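Local coordinates for protein SsfS6 (Streptomyces sp. SF2575, PDB 4G2T) that belongs to the GT-B superfamily, with two Rossmann-like domains related to the erythromycin biosynthesis protein CIII family, and binds thymidine-5'-diphosphate, at residues 123-128 with 143-148; 127-132 with 149-154. All coordinates share one frame; numbering follows the deposited sequence.

Contact 1: 123-128 with 143-148; sequences PDLVLT and GIPWIE
Strands 125-129 and 146-149 lie side by side in the parallel sheet of the N-terminal Rossmann-like domain, and this contact is their pairing inside a beta-alpha-beta unit whose crossover is helix 134-142. Val126 faces Trp146, Leu127 faces Ile147 and Thr128 faces Glu148, the short strand axes running 18° apart. The backbone ladder alternates in direction: Val126 N gives a weak bond to Pro145 O, Ile147 N reaches Val126 O at 2.6 Å, and Thr128 N returns to Ile147 O at 3.2 Å.

On the sheet face that carries Val126, Trp146 and Thr128, CB of Val126 meets CB of Trp146 at 3.9 Å. The indole packs against Pro136 and Ala139 of helix 134-142, and its NE1 donates a hydrogen bond to Pro180 O; the methyl CG2 of Thr128 approaches the ring obliquely at CE3. Thr128 OG1 turns instead to Ile20 O of strand 16-20.

The Leu127 and Ile147 side chains occupy the other face, where Leu127 CD1 touches Ile147 CG2. Leu125 reaches across to the same isoleucine: with CG anti to the backbone N (chi1 -175°), its CD2 lies 3.9 Å from Ile147 CG1, while CD1 packs on the Pro145 ring. Just before strand 146-149, Ile144 packs on the first segment. Its CG1 sits between the backbone N and the carbonyl carbon (chi1 57°), which carries CD1 toward Pro123 and Val126, where it lies 4.0 Å from Val126 CG2 and 3.6 Å from Pro123 O.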
ATOM      1  N   PRO A 123      -5.541  14.063  14.937  1.00 32.63           N
ATOM      2  CA  PRO A 123      -6.386  13.040  14.318  1.00 22.98           C
ATOM      3  C   PRO A 123      -7.802  13.072  14.883  1.00 25.00           C
ATOM      4  O   PRO A 123      -8.009  13.553  15.997  1.00 34.25           O
ATOM      5  CB  PRO A 123      -5.692  11.740  14.721  1.00 25.55           C
ATOM      6  CG  PRO A 123      -5.100  12.051  16.051  1.00 18.81           C
ATOM      7  CD  PRO A 123      -4.684  13.502  15.996  1.00 22.54           C
ATOM      8  N   ASP A 124      -8.762  12.567  14.117  1.00 12.03           N
ATOM      9  CA  ASP A 124     -10.146  12.505  14.567  1.00 16.59           C
ATOM     10  C   ASP A 124     -10.443  11.130  15.144  1.00 28.02           C
ATOM     11  O   ASP A 124     -11.429  10.941  15.856  1.00 27.61           O
ATOM     12  CB  ASP A 124     -11.100  12.777  13.404  1.00 23.26           C
ATOM     13  CG  ASP A 124     -10.690  13.979  12.580  1.00 38.85           C
ATOM     14  OD1 ASP A 124     -10.248  14.988  13.168  1.00 26.43           O
ATOM     15  OD2 ASP A 124     -10.806  13.910  11.339  1.00 32.49           O
ATOM     16  N   LEU A 125      -9.578  10.171  14.832  1.00 20.78           N
ATOM     17  CA  LEU A 125      -9.835   8.778  15.162  1.00 25.19           C
ATOM     18  C   LEU A 125      -8.539   7.978  15.221  1.00 27.09           C
ATOM     19  O   LEU A 125      -7.615   8.219  14.442  1.00 25.87           O
ATOM     20  CB  LEU A 125     -10.779   8.177  14.123  1.00 14.28           C
ATOM     21  CG  LEU A 125     -11.274   6.747  14.330  1.00 35.53           C
ATOM     22  CD1 LEU A 125     -12.069   6.631  15.616  1.00 40.53           C
ATOM     23  CD2 LEU A 125     -12.114   6.335  13.145  1.00 32.28           C
ATOM     24  N   VAL A 126      -8.475   7.026  16.146  1.00 29.49           N
ATOM     25  CA  VAL A 126      -7.285   6.200  16.317  1.00 25.05           C
ATOM     26  C   VAL A 126      -7.552   4.743  15.953  1.00 15.69           C
ATOM     27  O   VAL A 126      -8.478   4.122  16.473  1.00 28.82           O
ATOM     28  CB  VAL A 126      -6.756   6.267  17.765  1.00 18.81           C
ATOM     29  CG1 VAL A 126      -5.621   5.273  17.967  1.00 15.53           C
ATOM     30  CG2 VAL A 126      -6.301   7.680  18.098  1.00 26.22           C
ATOM     31  N   LEU A 127      -6.737   4.205  15.050  1.00 20.81           N
ATOM     32  CA  LEU A 127      -6.812   2.794  14.690  1.00 12.85           C
ATOM     33  C   LEU A 127      -5.640   2.040  15.304  1.00 21.01           C
ATOM     34  O   LEU A 127      -4.494   2.483  15.216  1.00 19.20           O
ATOM     35  CB  LEU A 127      -6.808   2.625  13.170  1.00 11.32           C
ATOM     36  CG  LEU A 127      -6.700   1.189  12.653  1.00 14.02           C
ATOM     37  CD1 LEU A 127      -7.867   0.345  13.146  1.00 17.76           C
ATOM     38  CD2 LEU A 127      -6.620   1.168  11.134  1.00 10.17           C
ATOM     39  N   THR A 128      -5.926   0.903  15.928  1.00 16.30           N
ATOM     40  CA  THR A 128      -4.888   0.127  16.594  1.00 16.72           C
ATOM     41  C   THR A 128      -5.311  -1.325  16.780  1.00 14.73           C
ATOM     42  O   THR A 128      -6.471  -1.675  16.568  1.00 15.31           O
ATOM     43  CB  THR A 128      -4.545   0.727  17.969  1.00 16.72           C
ATOM     44  OG1 THR A 128      -3.314   0.170  18.442  1.00 31.22           O
ATOM     45  CG2 THR A 128      -5.653   0.436  18.973  1.00 17.18           C
ATOM     46  N   GLY A 143      -9.444  12.861  23.855  1.00 37.64           N
ATOM     47  CA  GLY A 143     -10.894  12.861  23.928  1.00 34.11           C
ATOM     48  C   GLY A 143     -11.542  12.535  22.597  1.00 34.14           C
ATOM     49  O   GLY A 143     -12.543  13.142  22.215  1.00 51.17           O
ATOM     50  N   ILE A 144     -10.966  11.570  21.889  1.00 36.29           N
ATOM     51  CA  ILE A 144     -11.470  11.161  20.583  1.00 25.81           C
ATOM     52  C   ILE A 144     -11.735   9.657  20.564  1.00 22.40           C
ATOM     53  O   ILE A 144     -11.099   8.906  21.303  1.00 30.19           O
ATOM     54  CB  ILE A 144     -10.473  11.527  19.462  1.00 34.13           C
ATOM     55  CG1 ILE A 144      -9.106  10.895  19.734  1.00 26.05           C
ATOM     56  CG2 ILE A 144     -10.348  13.038  19.332  1.00 29.21           C
ATOM     57  CD1 ILE A 144      -8.078  11.176  18.661  1.00 26.15           C
ATOM     58  N   PRO A 145     -12.683   9.212  19.723  1.00 28.96           N
ATOM     59  CA  PRO A 145     -12.977   7.778  19.625  1.00 16.87           C
ATOM     60  C   PRO A 145     -11.799   6.989  19.059  1.00 27.58           C
ATOM     61  O   PRO A 145     -10.884   7.576  18.483  1.00 26.41           O
ATOM     62  CB  PRO A 145     -14.161   7.728  18.653  1.00 24.03           C
ATOM     63  CG  PRO A 145     -14.071   9.000  17.875  1.00 20.88           C
ATOM     64  CD  PRO A 145     -13.557  10.012  18.847  1.00 17.99           C
ATOM     65  N   TRP A 146     -11.826   5.670  19.230  1.00 31.24           N
ATOM     66  CA  TRP A 146     -10.785   4.810  18.679  1.00 20.31           C
ATOM     67  C   TRP A 146     -11.353   3.482  18.187  1.00 25.37           C
ATOM     68  O   TRP A 146     -12.426   3.058  18.611  1.00 25.52           O
ATOM     69  CB  TRP A 146      -9.665   4.575  19.699  1.00 23.53           C
ATOM     70  CG  TRP A 146     -10.089   3.841  20.939  1.00 31.14           C
ATOM     71  CD1 TRP A 146     -10.808   4.342  21.984  1.00 24.06           C
ATOM     72  CD2 TRP A 146      -9.794   2.477  21.271  1.00 31.97           C
ATOM     73  NE1 TRP A 146     -10.991   3.373  22.941  1.00 30.94           N
ATOM     74  CE2 TRP A 146     -10.377   2.220  22.529  1.00 29.96           C
ATOM     75  CE3 TRP A 146      -9.100   1.449  20.626  1.00 31.83           C
ATOM     76  CZ2 TRP A 146     -10.286   0.977  23.153  1.00 33.72           C
ATOM     77  CZ3 TRP A 146      -9.012   0.216  21.248  1.00 34.53           C
ATOM     78  CH2 TRP A 146      -9.603  -0.010  22.497  1.00 28.03           C
ATOM     79  N   ILE A 147     -10.624   2.836  17.282  1.00 19.13           N
ATOM     80  CA  ILE A 147     -11.060   1.570  16.707  1.00 19.20           C
ATOM     81  C   ILE A 147     -10.127   0.439  17.122  1.00 29.96           C
ATOM     82  O   ILE A 147      -8.907   0.554  17.003  1.00 22.07           O
ATOM     83  CB  ILE A 147     -11.097   1.637  15.168  1.00 25.99           C
ATOM     84  CG1 ILE A 147     -11.952   2.817  14.701  1.00 32.60           C
ATOM     85  CG2 ILE A 147     -11.620   0.333  14.588  1.00 21.59           C
ATOM     86  CD1 ILE A 147     -13.409   2.707  15.089  1.00 35.28           C
ATOM     87  N   GLU A 148     -10.705  -0.652  17.616  1.00 31.14           N
ATOM     88  CA  GLU A 148      -9.924  -1.830  17.968  1.00 22.59           C
ATOM     89  C   GLU A 148     -10.087  -2.923  16.921  1.00 23.08           C
ATOM     90  O   GLU A 148     -11.194  -3.410  16.689  1.00 36.86           O
ATOM     91  CB  GLU A 148     -10.341  -2.376  19.333  1.00 34.53           C
ATOM     92  CG  GLU A 148      -9.592  -3.640  19.727  1.00 28.96           C
ATOM     93  CD  GLU A 148     -10.307  -4.441  20.798  1.00 36.57           C
ATOM     94  OE1 GLU A 148     -11.038  -3.836  21.610  1.00 33.03           O
ATOM     95  OE2 GLU A 148     -10.141  -5.678  20.821  1.00 45.31           O
TER

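Contact 2: 127-132 with 149-154; sequences LTETYS and QSIRLA
The backbones of 127-132 and 149-154 leave the parallel sheet of the Rossmann-like domain together at the C-terminal ends of neighbouring strands, their touching parts running 37° apart. Gln149 N donates to Thr128 O at 3.0 Å in a nearly straight bond, and Glu129 CA makes a CA-H...O contact with Gln149 O. The first segment then folds into a type I turn, Glu129 to Ser132, while the other continues as a loop toward helix 157-166.

Arg152 carries the side-chain contact. Its chain is extended from CG to NE and meets Glu129 end-on, NH1 and NH2 both donating to the single oxygen OE1. NH1 makes the shorter bond to Glu129 OE1, 2.8 Å, nearly along the C-O axis; OE1 lies in the guanidinium plane, although the two flat groups are turned 33° apart. Tyr131 N donates to the same OE1 from above the carboxylate plane at 2.9 Å, and this third donor ties the carboxylate to its own turn. Tyr131 CD2 lies over one face of the guanidinium, toward its rim, and Arg152 NH1 over one face of the tyrosine ring, the two planes tilted by 42°.

Arg152 NE turns to Glu330, linking this buried loop to the C-terminal half of the chain, and the side chain of Ile151 is about 7 Å from the bound thymidine-5'-diphosphate. One water joins the two segments: it accepts from Ile151 N and from Arg152 NH1, at 2.7 Å from NH1, and is also hydrogen-bonded to Thr130 OG1.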
ATOM      1  N   LEU A 127      -6.737   4.205  15.050  1.00 20.81           N
ATOM      2  CA  LEU A 127      -6.812   2.794  14.690  1.00 12.85           C
ATOM      3  C   LEU A 127      -5.640   2.040  15.304  1.00 21.01           C
ATOM      4  O   LEU A 127      -4.494   2.483  15.216  1.00 19.20           O
ATOM      5  CB  LEU A 127      -6.808   2.625  13.170  1.00 11.32           C
ATOM      6  CG  LEU A 127      -6.700   1.189  12.653  1.00 14.02           C
ATOM      7  CD1 LEU A 127      -7.867   0.345  13.146  1.00 17.76           C
ATOM      8  CD2 LEU A 127      -6.620   1.168  11.134  1.00 10.17           C
ATOM      9  N   THR A 128      -5.926   0.903  15.928  1.00 16.30           N
ATOM     10  CA  THR A 128      -4.888   0.127  16.594  1.00 16.72           C
ATOM     11  C   THR A 128      -5.311  -1.325  16.780  1.00 14.73           C
ATOM     12  O   THR A 128      -6.471  -1.675  16.568  1.00 15.31           O
ATOM     13  CB  THR A 128      -4.545   0.727  17.969  1.00 16.72           C
ATOM     14  OG1 THR A 128      -3.314   0.170  18.442  1.00 31.22           O
ATOM     15  CG2 THR A 128      -5.653   0.436  18.973  1.00 17.18           C
ATOM     16  N   GLU A 129      -4.362  -2.168  17.176  1.00 28.62           N
ATOM     17  CA  GLU A 129      -4.658  -3.571  17.439  1.00 21.15           C
ATOM     18  C   GLU A 129      -4.972  -3.794  18.917  1.00 14.82           C
ATOM     19  O   GLU A 129      -4.876  -2.869  19.724  1.00 22.45           O
ATOM     20  CB  GLU A 129      -3.510  -4.474  16.974  1.00 24.77           C
ATOM     21  CG  GLU A 129      -2.192  -4.239  17.686  1.00 26.78           C
ATOM     22  CD  GLU A 129      -1.877  -5.319  18.701  1.00 33.26           C
ATOM     23  OE1 GLU A 129      -2.699  -6.245  18.865  1.00 30.19           O
ATOM     24  OE2 GLU A 129      -0.802  -5.242  19.334  1.00 46.34           O
ATOM     25  N   THR A 130      -5.347  -5.022  19.260  1.00 24.73           N
ATOM     26  CA  THR A 130      -5.854  -5.337  20.594  1.00 26.02           C
ATOM     27  C   THR A 130      -4.866  -5.047  21.725  1.00 23.83           C
ATOM     28  O   THR A 130      -5.248  -4.508  22.764  1.00 26.87           O
ATOM     29  CB  THR A 130      -6.305  -6.811  20.689  1.00 24.81           C
ATOM     30  OG1 THR A 130      -7.153  -7.128  19.579  1.00 24.32           O
ATOM     31  CG2 THR A 130      -7.061  -7.057  21.986  1.00 25.22           C
ATOM     32  N   TYR A 131      -3.600  -5.397  21.522  1.00 20.56           N
ATOM     33  CA  TYR A 131      -2.611  -5.283  22.592  1.00 25.96           C
ATOM     34  C   TYR A 131      -1.717  -4.047  22.479  1.00 30.60           C
ATOM     35  O   TYR A 131      -0.789  -3.873  23.269  1.00 35.22           O
ATOM     36  CB  TYR A 131      -1.770  -6.559  22.687  1.00 28.89           C
ATOM     37  CG  TYR A 131      -2.586  -7.800  22.975  1.00 22.39           C
ATOM     38  CD1 TYR A 131      -3.811  -7.715  23.625  1.00 24.06           C
ATOM     39  CD2 TYR A 131      -2.135  -9.056  22.592  1.00 23.89           C
ATOM     40  CE1 TYR A 131      -4.562  -8.845  23.886  1.00 29.51           C
ATOM     41  CE2 TYR A 131      -2.879 -10.191  22.848  1.00 28.85           C
ATOM     42  CZ  TYR A 131      -4.092 -10.080  23.495  1.00 21.39           C
ATOM     43  OH  TYR A 131      -4.837 -11.207  23.753  1.00 28.03           O
ATOM     44  N   SER A 132      -1.997  -3.194  21.500  1.00 15.92           N
ATOM     45  CA  SER A 132      -1.319  -1.907  21.405  1.00 32.69           C
ATOM     46  C   SER A 132      -2.114  -0.858  22.172  1.00 30.08           C
ATOM     47  O   SER A 132      -2.896  -0.106  21.590  1.00 30.06           O
ATOM     48  CB  SER A 132      -1.144  -1.484  19.946  1.00 14.66           C
ATOM     49  OG  SER A 132      -0.194  -2.300  19.285  1.00 32.65           O
ATOM     50  N   GLN A 149      -8.983  -3.308  16.293  1.00 20.59           N
ATOM     51  CA  GLN A 149      -8.997  -4.420  15.353  1.00 22.03           C
ATOM     52  C   GLN A 149      -8.221  -5.606  15.909  1.00 27.20           C
ATOM     53  O   GLN A 149      -7.097  -5.455  16.386  1.00 22.92           O
ATOM     54  CB  GLN A 149      -8.404  -4.009  14.004  1.00 11.07           C
ATOM     55  CG  GLN A 149      -8.337  -5.154  13.004  1.00 15.37           C
ATOM     56  CD  GLN A 149      -7.478  -4.838  11.797  1.00 19.96           C
ATOM     57  OE1 GLN A 149      -7.330  -3.679  11.409  1.00 25.76           O
ATOM     58  NE2 GLN A 149      -6.903  -5.874  11.196  1.00 19.32           N
ATOM     59  N   SER A 150      -8.826  -6.787  15.851  1.00 19.91           N
ATOM     60  CA  SER A 150      -8.140  -8.007  16.247  1.00 25.70           C
ATOM     61  C   SER A 150      -7.265  -8.499  15.104  1.00 26.45           C
ATOM     62  O   SER A 150      -7.640  -8.403  13.935  1.00 22.07           O
ATOM     63  CB  SER A 150      -9.140  -9.092  16.646  1.00 17.42           C
ATOM     64  OG  SER A 150      -8.483 -10.324  16.882  1.00 27.75           O
ATOM     65  N   ILE A 151      -6.092  -9.021  15.446  1.00 20.13           N
ATOM     66  CA  ILE A 151      -5.170  -9.544  14.449  1.00 25.52           C
ATOM     67  C   ILE A 151      -4.851 -11.003  14.756  1.00 22.75           C
ATOM     68  O   ILE A 151      -3.854 -11.550  14.283  1.00 19.92           O
ATOM     69  CB  ILE A 151      -3.870  -8.718  14.400  1.00 20.67           C
ATOM     70  CG1 ILE A 151      -3.117  -8.819  15.729  1.00 16.22           C
ATOM     71  CG2 ILE A 151      -4.182  -7.262  14.086  1.00 16.04           C
ATOM     72  CD1 ILE A 151      -1.828  -8.026  15.763  1.00 11.70           C
ATOM     73  N   ARG A 152      -5.716 -11.626  15.552  1.00 18.63           N
ATOM     74  CA  ARG A 152      -5.497 -12.990  16.022  1.00 29.22           C
ATOM     75  C   ARG A 152      -6.768 -13.825  15.893  1.00 23.24           C
ATOM     76  O   ARG A 152      -7.876 -13.288  15.916  1.00 20.28           O
ATOM     77  CB  ARG A 152      -5.040 -12.967  17.481  1.00 22.02           C
ATOM     78  CG  ARG A 152      -3.823 -12.090  17.733  1.00 24.94           C
ATOM     79  CD  ARG A 152      -3.647 -11.756  19.204  1.00 22.42           C
ATOM     80  NE  ARG A 152      -2.435 -10.975  19.430  1.00 19.72           N
ATOM     81  CZ  ARG A 152      -2.370  -9.651  19.336  1.00 30.80           C
ATOM     82  NH1 ARG A 152      -3.453  -8.952  19.025  1.00 27.22           N
ATOM     83  NH2 ARG A 152      -1.223  -9.024  19.556  1.00 27.00           N
ATOM     84  N   LEU A 153      -6.603 -15.138  15.757  1.00 26.56           N
ATOM     85  CA  LEU A 153      -7.738 -16.056  15.757  1.00 30.85           C
ATOM     86  C   LEU A 153      -8.462 -15.981  17.092  1.00 28.41           C
ATOM     87  O   LEU A 153      -9.689 -16.049  17.155  1.00 30.88           O
ATOM     88  CB  LEU A 153      -7.276 -17.492  15.504  1.00 23.65           C
ATOM     89  CG  LEU A 153      -7.138 -17.953  14.054  1.00 34.55           C
ATOM     90  CD1 LEU A 153      -6.580 -19.367  14.000  1.00 28.16           C
ATOM     91  CD2 LEU A 153      -8.483 -17.883  13.350  1.00 29.17           C
ATOM     92  N   ALA A 154      -7.683 -15.840  18.160  1.00 22.85           N
ATOM     93  CA  ALA A 154      -8.227 -15.684  19.499  1.00 33.58           C
ATOM     94  C   ALA A 154      -7.337 -14.750  20.308  1.00 27.91           C
ATOM     95  O   ALA A 154      -6.118 -14.922  20.347  1.00 29.43           O
ATOM     96  CB  ALA A 154      -8.346 -17.035  20.185  1.00 21.42           C
TER
HETATM   97  O   HOH W   1      -6.048  -9.349  18.460  1.00 27.85           O

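In the fold
Following the chain, 123-128 runs along the sheet beside strand 16-20, turns through 129-132 into helix 134-142, and returns in strand 146-149; contact 1 closes this right-handed crossover loop. Contact 2 overlaps its first segment at Leu127 and Thr128 and joins 127-132 to 149-154, so both contacts use strand 125-129. The two loops cross rather than nest, since contact 2 begins within the loop of contact 1 and ends beyond it. Their centres are about 14 Å apart. Contact 1 pairs two neighbouring strands of the N-terminal domain's sheet, whereas contact 2 lies nearer the chain centre, at the strand ends, where the loop meets the C-terminal half.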